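Local coordinates for protein endo-beta-mannanase (PDB 4QP0) that probably hydrolyses internal beta-1,4-mannosidic linkages in mannans, galactomannans and glucomannans, as a secreted TIM-barrel enzyme of glycoside hydrolase family 5, at residues W65-D70 with N74-N79. Sequence-based numbering, arbitrary orientation.
Sequences WFQQWD and NKMVIN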
# COMPACT_ATOMS: atom_id res chain seq x y z
N TRP A 65 -13.50 -13.48 4.06
CA TRP A 65 -12.46 -13.36 5.09
C TRP A 65 -11.25 -14.14 4.70
O TRP A 65 -11.36 -15.19 4.05
CB TRP A 65 -12.97 -13.80 6.46
CG TRP A 65 -13.34 -15.27 6.57
CD1 TRP A 65 -14.55 -15.87 6.20
CD2 TRP A 65 -12.52 -16.37 7.11
NE1 TRP A 65 -14.53 -17.22 6.47
CE2 TRP A 65 -13.35 -17.58 7.01
CE3 TRP A 65 -11.24 -16.47 7.64
CZ2 TRP A 65 -12.89 -18.82 7.43
CZ3 TRP A 65 -10.79 -17.72 8.07
CH2 TRP A 65 -11.59 -18.87 7.96
N PHE A 66 -10.07 -13.63 5.05
CA PHE A 66 -8.81 -14.35 4.82
C PHE A 66 -8.23 -14.92 6.11
O PHE A 66 -7.60 -15.98 6.08
CB PHE A 66 -7.77 -13.49 4.09
CG PHE A 66 -8.23 -12.95 2.76
CD1 PHE A 66 -9.17 -13.63 1.99
CD2 PHE A 66 -7.70 -11.76 2.26
CE1 PHE A 66 -9.59 -13.12 0.77
CE2 PHE A 66 -8.12 -11.25 1.04
CZ PHE A 66 -9.06 -11.93 0.29
N GLN A 67 -8.42 -14.21 7.21
CA GLN A 67 -8.02 -14.68 8.54
C GLN A 67 -9.16 -14.49 9.54
O GLN A 67 -10.06 -13.68 9.32
CB GLN A 67 -6.82 -13.92 9.07
CG GLN A 67 -5.47 -14.41 8.59
CD GLN A 67 -4.38 -13.38 8.84
OE1 GLN A 67 -4.44 -12.25 8.33
NE2 GLN A 67 -3.39 -13.76 9.63
N GLN A 68 -9.08 -15.24 10.63
CA GLN A 68 -10.15 -15.28 11.62
C GLN A 68 -9.68 -16.09 12.83
O GLN A 68 -8.92 -17.05 12.70
CB GLN A 68 -11.41 -15.88 10.99
CG GLN A 68 -12.33 -16.69 11.89
CD GLN A 68 -13.47 -17.31 11.11
OE1 GLN A 68 -14.21 -16.62 10.40
NE2 GLN A 68 -13.62 -18.63 11.24
N TRP A 69 -10.13 -15.68 14.01
CA TRP A 69 -9.80 -16.37 15.24
C TRP A 69 -10.74 -17.50 15.48
O TRP A 69 -11.96 -17.36 15.35
CB TRP A 69 -9.83 -15.41 16.41
CG TRP A 69 -9.33 -16.06 17.68
CD1 TRP A 69 -10.08 -16.52 18.76
CD2 TRP A 69 -7.94 -16.37 18.02
NE1 TRP A 69 -9.27 -17.06 19.73
CE2 TRP A 69 -7.97 -17.00 19.35
CE3 TRP A 69 -6.71 -16.18 17.40
CZ2 TRP A 69 -6.82 -17.42 20.00
CZ3 TRP A 69 -5.55 -16.61 18.06
CH2 TRP A 69 -5.61 -17.21 19.33
N ASP A 70 -10.18 -18.65 15.84
CA ASP A 70 -10.98 -19.82 16.19
C ASP A 70 -11.00 -19.99 17.71
O ASP A 70 -10.00 -20.41 18.31
CB ASP A 70 -10.44 -21.07 15.51
CG ASP A 70 -11.49 -22.15 15.33
OD1 ASP A 70 -12.62 -22.00 15.84
OD2 ASP A 70 -11.17 -23.16 14.66
N ASN A 74 -8.21 -22.19 19.52
CA ASN A 74 -7.20 -21.25 20.04
C ASN A 74 -6.20 -20.78 18.99
O ASN A 74 -5.08 -20.37 19.31
CB ASN A 74 -6.46 -21.83 21.26
CG ASN A 74 -7.39 -22.20 22.40
OD1 ASN A 74 -8.28 -21.43 22.77
ND2 ASN A 74 -7.18 -23.39 22.97
N LYS A 75 -6.61 -20.84 17.72
CA LYS A 75 -5.70 -20.62 16.61
C LYS A 75 -6.19 -19.53 15.65
O LYS A 75 -7.39 -19.32 15.49
CB LYS A 75 -5.46 -21.94 15.85
CG LYS A 75 -4.29 -21.94 14.87
CD LYS A 75 -2.95 -21.86 15.58
CE LYS A 75 -1.86 -21.39 14.63
NZ LYS A 75 -0.56 -21.21 15.33
N MET A 76 -5.24 -18.84 15.03
CA MET A 76 -5.55 -17.96 13.91
C MET A 76 -5.59 -18.83 12.66
O MET A 76 -4.56 -19.34 12.21
CB MET A 76 -4.50 -16.85 13.78
CG MET A 76 -4.89 -15.75 12.79
SD MET A 76 -6.37 -14.81 13.21
CE MET A 76 -5.75 -13.77 14.53
N VAL A 77 -6.79 -19.01 12.12
CA VAL A 77 -6.98 -19.87 10.95
C VAL A 77 -7.10 -19.07 9.65
O VAL A 77 -7.57 -17.92 9.65
CB VAL A 77 -8.17 -20.85 11.12
CG1 VAL A 77 -7.93 -21.75 12.32
CG2 VAL A 77 -9.49 -20.11 11.26
N ILE A 78 -6.66 -19.69 8.55
CA ILE A 78 -6.60 -19.03 7.23
C ILE A 78 -7.60 -19.66 6.26
O ILE A 78 -7.80 -20.87 6.27
CB ILE A 78 -5.17 -19.11 6.65
CG1 ILE A 78 -4.17 -18.40 7.57
CG2 ILE A 78 -5.12 -18.53 5.24
CD1 ILE A 78 -2.71 -18.67 7.26
N ASN A 79 -8.22 -18.82 5.43
CA ASN A 79 -9.28 -19.25 4.51
C ASN A 79 -8.84 -19.43 3.06
O ASN A 79 -8.68 -18.45 2.33
CB ASN A 79 -10.45 -18.27 4.57
CG ASN A 79 -11.65 -18.73 3.77
OD1 ASN A 79 -11.80 -19.92 3.47
ND2 ASN A 79 -12.53 -17.79 3.42
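The indole of Trp65 lies against the side chain of Asn79. Asn79 CB sits over the six-membered ring, 3.4 Å from its centroid, a CH-pi contact. The amide follows across the same face, its plane 21° from that of the indole. The side chain of Gln68 covers the opposite face. Val77 O meets the ring edge at Trp65 CZ3, close to the ring plane, and Val77 CG2 touches CH2. Trp65 has CG between its backbone N and carbonyl carbon (chi1 65°), which folds the indole back over the hairpin. Asn79 ND2 donates to Trp65 O at 2.9 Å, and this oxygen lies in the Asn79 amide plane. ND2 also bonds to Thr84 OG1, and Asn81 N to Asn79 OD1, which fixes the amide's rotation.

At the turn end, the Trp69 ring lies along the opposing backbone. Lys75 O sits over one face, towards the rim. The Met76 chain turns back beyond CB (chi2 63°), bringing CE to Trp69 CE3 at 3.9 Å. Its SD rests 3.4 Å from Gln68 O.

The backbones form an antiparallel beta hairpin. Asn79 N bonds to Phe66 O, Val77 N to Gln68 O at 3.0 Å, and Asp70 N to Lys75 O at 2.9 Å. A G1 beta bulge closes the turn: Asn74 N and Lys75 N both make weak bonds to Asp70 O, and Asn74 has positive phi.

The hairpin lies at the TIM barrel's periphery, between barrel strand 51-55 and helix 87-98 in sequence. Gln67, Met76 and Ile78 side chains share one face and touch helix 136-151. Helix 116-124 meets Met76 and Trp69, and Phe124 packs edge-to-face with Trp69.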